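Local coordinates for lipoprotein (Colwellia psychrerythraea, PDB 3O0Y) that is of unknown function, a putative bacterial lipoprotein of the DUF885 family whose wider kinship with metallopeptidases hints at, but does not establish, a peptidase-like activity, at residues 27-38 / 86-95. Residues are numbered along the deposited sequence; the frame is centred on the assembly and turned at random.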
ATOM      1  N   SER A  27      33.182  11.309  -4.631  1.00 24.43           N
ATOM      2  CA  SER A  27      32.267  10.391  -3.940  1.00 22.45           C
ATOM      3  C   SER A  27      30.826  10.798  -4.233  1.00 21.08           C
ATOM      4  O   SER A  27      29.969   9.938  -4.509  1.00 15.66           O
ATOM      5  CB  SER A  27      32.547  10.377  -2.436  1.00 23.29           C
ATOM      6  OG  SER A  27      33.727   9.592  -2.202  1.00 25.42           O
ATOM      7  N   LYS A  28      30.553  12.113  -4.208  1.00 18.84           N
ATOM      8  CA  LYS A  28      29.225  12.555  -4.541  1.00 20.62           C
ATOM      9  C   LYS A  28      28.769  12.118  -5.933  1.00 18.36           C
ATOM     10  O   LYS A  28      27.606  11.718  -6.101  1.00 18.49           O
ATOM     11  CB  LYS A  28      29.036  14.057  -4.339  1.00 22.67           C
ATOM     12  CG  LYS A  28      28.588  14.397  -2.909  1.00 27.89           C
ATOM     13  CD  LYS A  28      28.401  15.938  -2.662  1.00 35.11           C
ATOM     14  CE  LYS A  28      29.570  16.579  -1.858  1.00 40.68           C
ATOM     15  NZ  LYS A  28      30.912  16.508  -2.539  1.00 41.99           N
ATOM     16  N   GLN A  29      29.649  12.189  -6.923  1.00 16.47           N
ATOM     17  CA  GLN A  29      29.328  11.769  -8.281  1.00 17.23           C
ATOM     18  C   GLN A  29      29.193  10.257  -8.411  1.00 14.98           C
ATOM     19  O   GLN A  29      28.300   9.771  -9.114  1.00 14.83           O
ATOM     20  CB  GLN A  29      30.362  12.283  -9.293  1.00 18.62           C
ATOM     21  CG  GLN A  29      30.383  13.810  -9.384  1.00 25.14           C
ATOM     22  CD  GLN A  29      31.535  14.383 -10.241  1.00 33.41           C
ATOM     23  OE1 GLN A  29      32.664  13.833 -10.309  1.00 33.15           O
ATOM     24  NE2 GLN A  29      31.242  15.520 -10.888  1.00 35.75           N
ATOM     25  N   GLN A  30      30.010   9.503  -7.678  1.00 12.22           N
ATOM     26  CA  GLN A  30      29.906   8.059  -7.732  1.00 12.42           C
ATOM     27  C   GLN A  30      28.526   7.643  -7.139  1.00 10.41           C
ATOM     28  O   GLN A  30      27.881   6.704  -7.644  1.00  9.04           O
ATOM     29  CB  GLN A  30      30.987   7.416  -6.856  1.00 12.09           C
ATOM     30  CG  GLN A  30      30.949   5.874  -6.914  1.00 15.47           C
ATOM     31  CD  GLN A  30      32.097   5.228  -6.156  1.00 19.67           C
ATOM     32  OE1 GLN A  30      32.863   5.911  -5.470  1.00 20.39           O
ATOM     33  NE2 GLN A  30      32.155   3.897  -6.209  1.00 16.50           N
ATOM     34  N   LEU A  31      28.180   8.269  -6.025  1.00 10.04           N
ATOM     35  CA  LEU A  31      26.912   8.017  -5.319  1.00  9.44           C
ATOM     36  C   LEU A  31      25.725   8.359  -6.224  1.00 11.52           C
ATOM     37  O   LEU A  31      24.799   7.578  -6.358  1.00  9.24           O
ATOM     38  CB  LEU A  31      26.851   8.779  -3.988  1.00  9.36           C
ATOM     39  CG  LEU A  31      27.649   8.171  -2.826  1.00  9.27           C
ATOM     40  CD1 LEU A  31      27.807   9.217  -1.707  1.00  8.84           C
ATOM     41  CD2 LEU A  31      27.000   6.873  -2.296  1.00 14.07           C
ATOM     42  N   ALA A  32      25.769   9.491  -6.914  1.00 11.73           N
ATOM     43  CA  ALA A  32      24.658   9.846  -7.779  1.00 11.32           C
ATOM     44  C   ALA A  32      24.514   8.808  -8.884  1.00 11.58           C
ATOM     45  O   ALA A  32      23.401   8.470  -9.262  1.00 11.50           O
ATOM     46  CB  ALA A  32      24.856  11.246  -8.372  1.00 11.96           C
ATOM     47  N   SER A  33      25.614   8.312  -9.436  1.00 10.58           N
ATOM     48  CA  SER A  33      25.533   7.298 -10.482  1.00 12.03           C
ATOM     49  C   SER A  33      24.912   6.031  -9.976  1.00  9.09           C
ATOM     50  O   SER A  33      24.133   5.399 -10.694  1.00 10.47           O
ATOM     51  CB  SER A  33      26.900   6.943 -11.161  1.00 15.46           C
ATOM     52  OG  SER A  33      27.369   8.104 -11.851  1.00 20.72           O
ATOM     53  N   LEU A  34      25.279   5.665  -8.748  1.00  8.14           N
ATOM     54  CA  LEU A  34      24.702   4.461  -8.139  1.00  7.68           C
ATOM     55  C   LEU A  34      23.185   4.585  -7.903  1.00  6.50           C
ATOM     56  O   LEU A  34      22.420   3.595  -8.072  1.00  7.51           O
ATOM     57  CB  LEU A  34      25.397   4.109  -6.819  1.00  7.75           C
ATOM     58  CG  LEU A  34      26.798   3.568  -7.048  1.00  4.76           C
ATOM     59  CD1 LEU A  34      27.718   3.777  -5.804  1.00  6.63           C
ATOM     60  CD2 LEU A  34      26.779   2.028  -7.507  1.00  9.09           C
ATOM     61  N   TYR A  35      22.779   5.775  -7.503  1.00  7.91           N
ATOM     62  CA  TYR A  35      21.349   6.000  -7.216  1.00  7.71           C
ATOM     63  C   TYR A  35      20.545   5.967  -8.484  1.00  7.33           C
ATOM     64  O   TYR A  35      19.438   5.402  -8.549  1.00  7.77           O
ATOM     65  CB  TYR A  35      21.112   7.342  -6.560  1.00  8.69           C
ATOM     66  CG  TYR A  35      21.850   7.650  -5.227  1.00  7.64           C
ATOM     67  CD1 TYR A  35      22.370   6.662  -4.416  1.00  7.39           C
ATOM     68  CD2 TYR A  35      22.035   8.946  -4.857  1.00  6.36           C
ATOM     69  CE1 TYR A  35      23.061   6.978  -3.284  1.00  5.89           C
ATOM     70  CE2 TYR A  35      22.695   9.289  -3.684  1.00  9.62           C
ATOM     71  CZ  TYR A  35      23.192   8.303  -2.866  1.00  7.19           C
ATOM     72  OH  TYR A  35      23.928   8.592  -1.695  1.00  7.42           O
ATOM     73  N   LEU A  36      21.121   6.513  -9.551  1.00  7.72           N
ATOM     74  CA  LEU A  36      20.545   6.403 -10.889  1.00  8.68           C
ATOM     75  C   LEU A  36      20.480   4.995 -11.405  1.00  8.28           C
ATOM     76  O   LEU A  36      19.459   4.545 -11.989  1.00  9.44           O
ATOM     77  CB  LEU A  36      21.317   7.289 -11.857  1.00  9.51           C
ATOM     78  CG  LEU A  36      20.622   7.456 -13.238  1.00 12.14           C
ATOM     79  CD1 LEU A  36      19.227   8.225 -13.137  1.00 14.06           C
ATOM     80  CD2 LEU A  36      21.585   8.225 -14.189  1.00 17.67           C
ATOM     81  N   GLN A  37      21.574   4.253 -11.202  1.00  8.95           N
ATOM     82  CA  GLN A  37      21.614   2.888 -11.634  1.00  8.93           C
ATOM     83  C   GLN A  37      20.532   2.023 -10.937  1.00 10.59           C
ATOM     84  O   GLN A  37      19.903   1.164 -11.549  1.00  9.82           O
ATOM     85  CB  GLN A  37      22.981   2.312 -11.365  1.00 10.01           C
ATOM     86  CG  GLN A  37      23.102   0.874 -11.860  1.00 12.07           C
ATOM     87  CD  GLN A  37      24.422   0.191 -11.388  1.00 18.92           C
ATOM     88  OE1 GLN A  37      25.348   0.854 -10.873  1.00 19.50           O
ATOM     89  NE2 GLN A  37      24.465  -1.151 -11.495  1.00 18.69           N
ATOM     90  N   ALA A  38      20.368   2.218  -9.637  1.00  9.31           N
ATOM     91  CA  ALA A  38      19.269   1.595  -8.889  1.00  9.37           C
ATOM     92  C   ALA A  38      17.886   1.916  -9.456  1.00  8.62           C
ATOM     93  O   ALA A  38      17.091   1.009  -9.690  1.00  8.94           O
ATOM     94  CB  ALA A  38      19.322   1.939  -7.358  1.00  8.52           C
ATOM     95  N   ILE A  86      24.659  -2.855  -5.418  1.00  8.37           N
ATOM     96  CA  ILE A  86      24.552  -1.400  -5.354  1.00  7.95           C
ATOM     97  C   ILE A  86      24.497  -0.909  -3.898  1.00  7.45           C
ATOM     98  O   ILE A  86      25.199   0.028  -3.538  1.00  9.15           O
ATOM     99  CB  ILE A  86      23.372  -0.857  -6.157  1.00  9.78           C
ATOM    100  CG1 ILE A  86      23.596  -0.995  -7.660  1.00 14.11           C
ATOM    101  CG2 ILE A  86      23.107   0.598  -5.844  1.00 10.55           C
ATOM    102  CD1 ILE A  86      22.323  -0.782  -8.457  1.00 10.11           C
ATOM    103  N   SER A  87      23.673  -1.554  -3.069  1.00  6.49           N
ATOM    104  CA  SER A  87      23.528  -1.215  -1.681  1.00  7.94           C
ATOM    105  C   SER A  87      24.865  -1.283  -0.975  1.00  7.68           C
ATOM    106  O   SER A  87      25.221  -0.385  -0.252  1.00  7.71           O
ATOM    107  CB  SER A  87      22.539  -2.210  -1.014  1.00  8.61           C
ATOM    108  OG  SER A  87      22.346  -1.911   0.328  1.00  8.83           O
ATOM    109  N   ASN A  88      25.622  -2.377  -1.190  1.00  7.41           N
ATOM    110  CA  ASN A  88      26.871  -2.553  -0.514  1.00  8.72           C
ATOM    111  C   ASN A  88      27.926  -1.507  -0.997  1.00  9.47           C
ATOM    112  O   ASN A  88      28.715  -1.023  -0.213  1.00  9.04           O
ATOM    113  CB  ASN A  88      27.348  -4.014  -0.718  1.00  9.80           C
ATOM    114  CG  ASN A  88      26.654  -4.939   0.205  1.00 11.17           C
ATOM    115  OD1 ASN A  88      26.223  -4.518   1.289  1.00 16.58           O
ATOM    116  ND2 ASN A  88      26.506  -6.230  -0.208  1.00 16.92           N
ATOM    117  N   THR A  89      27.913  -1.145  -2.253  1.00  7.93           N
ATOM    118  CA  THR A  89      28.890  -0.179  -2.798  1.00  7.83           C
ATOM    119  C   THR A  89      28.554   1.193  -2.201  1.00  7.76           C
ATOM    120  O   THR A  89      29.459   1.898  -1.690  1.00  8.58           O
ATOM    121  CB  THR A  89      28.824  -0.134  -4.306  1.00  8.64           C
ATOM    122  OG1 THR A  89      29.174  -1.441  -4.802  1.00  9.57           O
ATOM    123  CG2 THR A  89      29.778   0.941  -4.846  1.00  8.84           C
ATOM    124  N   ILE A  90      27.253   1.525  -2.204  1.00  7.74           N
ATOM    125  CA  ILE A  90      26.791   2.815  -1.599  1.00  7.47           C
ATOM    126  C   ILE A  90      27.262   2.875  -0.146  1.00  7.96           C
ATOM    127  O   ILE A  90      27.830   3.860   0.296  1.00  9.11           O
ATOM    128  CB  ILE A  90      25.249   2.955  -1.604  1.00  8.10           C
ATOM    129  CG1 ILE A  90      24.760   3.139  -3.032  1.00  8.72           C
ATOM    130  CG2 ILE A  90      24.778   4.162  -0.748  1.00  9.14           C
ATOM    131  CD1 ILE A  90      23.243   3.097  -3.260  1.00  8.33           C
ATOM    132  N   ALA A  91      27.074   1.792   0.605  1.00  8.56           N
ATOM    133  CA  ALA A  91      27.359   1.815   2.025  1.00 12.15           C
ATOM    134  C   ALA A  91      28.850   2.035   2.360  1.00 11.65           C
ATOM    135  O   ALA A  91      29.172   2.481   3.435  1.00 14.53           O
ATOM    136  CB  ALA A  91      26.801   0.471   2.741  1.00  8.34           C
ATOM    137  N   GLY A  92      29.734   1.630   1.473  1.00 11.80           N
ATOM    138  CA  GLY A  92      31.167   1.680   1.729  1.00 12.64           C
ATOM    139  C   GLY A  92      31.820   3.006   1.385  1.00 13.63           C
ATOM    140  O   GLY A  92      32.951   3.248   1.772  1.00 13.93           O
ATOM    141  N   ILE A  93      31.112   3.889   0.681  1.00 10.71           N
ATOM    142  CA  ILE A  93      31.726   5.109   0.162  1.00 10.90           C
ATOM    143  C   ILE A  93      31.918   6.108   1.303  1.00 11.09           C
ATOM    144  O   ILE A  93      31.088   6.227   2.172  1.00 12.91           O
ATOM    145  CB  ILE A  93      30.920   5.677  -0.997  1.00 10.26           C
ATOM    146  CG1 ILE A  93      31.190   4.808  -2.221  1.00 11.14           C
ATOM    147  CG2 ILE A  93      31.222   7.189  -1.232  1.00 10.88           C
ATOM    148  CD1 ILE A  93      30.212   4.999  -3.275  1.00 15.20           C
ATOM    149  N   LYS A  94      33.102   6.745   1.310  1.00 14.51           N
ATOM    150  CA  LYS A  94      33.471   7.809   2.212  1.00 18.61           C
ATOM    151  C   LYS A  94      33.088   9.170   1.653  1.00 20.49           C
ATOM    152  O   LYS A  94      33.576   9.545   0.585  1.00 21.87           O
ATOM    153  CB  LYS A  94      35.003   7.826   2.324  1.00 20.21           C
ATOM    154  CG  LYS A  94      35.549   8.741   3.413  1.00 25.93           C
ATOM    155  CD  LYS A  94      37.077   8.851   3.270  1.00 32.00           C
ATOM    156  CE  LYS A  94      37.740   9.581   4.449  1.00 36.61           C
ATOM    157  NZ  LYS A  94      37.697  11.050   4.223  1.00 39.67           N
ATOM    158  N   LEU A  95      32.199   9.882   2.315  1.00 23.21           N
ATOM    159  CA  LEU A  95      31.825  11.223   1.867  1.00 25.73           C
ATOM    160  C   LEU A  95      32.840  12.227   2.418  1.00 29.47           C
ATOM    161  O   LEU A  95      33.213  12.148   3.566  1.00 28.95           O
ATOM    162  CB  LEU A  95      30.391  11.556   2.322  1.00 26.11           C
ATOM    163  CG  LEU A  95      29.344  11.156   1.268  1.00 27.90           C
ATOM    164  CD1 LEU A  95      27.925  11.057   1.818  1.00 34.72           C
ATOM    165  CD2 LEU A  95      29.428  12.155   0.114  1.00 29.77           C
TER
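Helix 27-38 and helix 86-92 pack antiparallel, their axes 10.2 Å apart at closest approach and 161° between their directions, with Leu31 abreast of Ile90 and Leu34 of Ile86. Leu31 straddles the join: its CD2 touches Ile90 CG2 at 3.8 Å, while CD1 meets CD2 of Leu95, in the chain that follows the second helix. Leu34 and Ile93 meet tip to tip, CD1 to CD1, and Leu34 CD1 also rests 3.6 Å from Thr89 CG2. Ile90 CD1 abuts the Tyr35 ring at its edge, in plane, 3.8 Å from Tyr35 CD1. With CG anti to the backbone N (chi1 -178°) and the chain extended, Gln30 lays its amide against Ile93, Gln30 CD to Ile93 CD1 3.5 Å. An alanine here would remove that amide and is likely to leave Ile93 CD1 less covered on this flank. Gln37 brings its amide against CD1 of Ile86, with NE2 hydrogen-bonded to Glu82. At the far end Ser27 OG donates to Lys94 O (2.8 Å), 26° out of the carbonyl plane, tying the start of one helix to the segment leaving the other. Met109 of helix 100-117 also packs on Tyr35; the whole is an antiparallel helix pair at the periphery of a mainly helical fold.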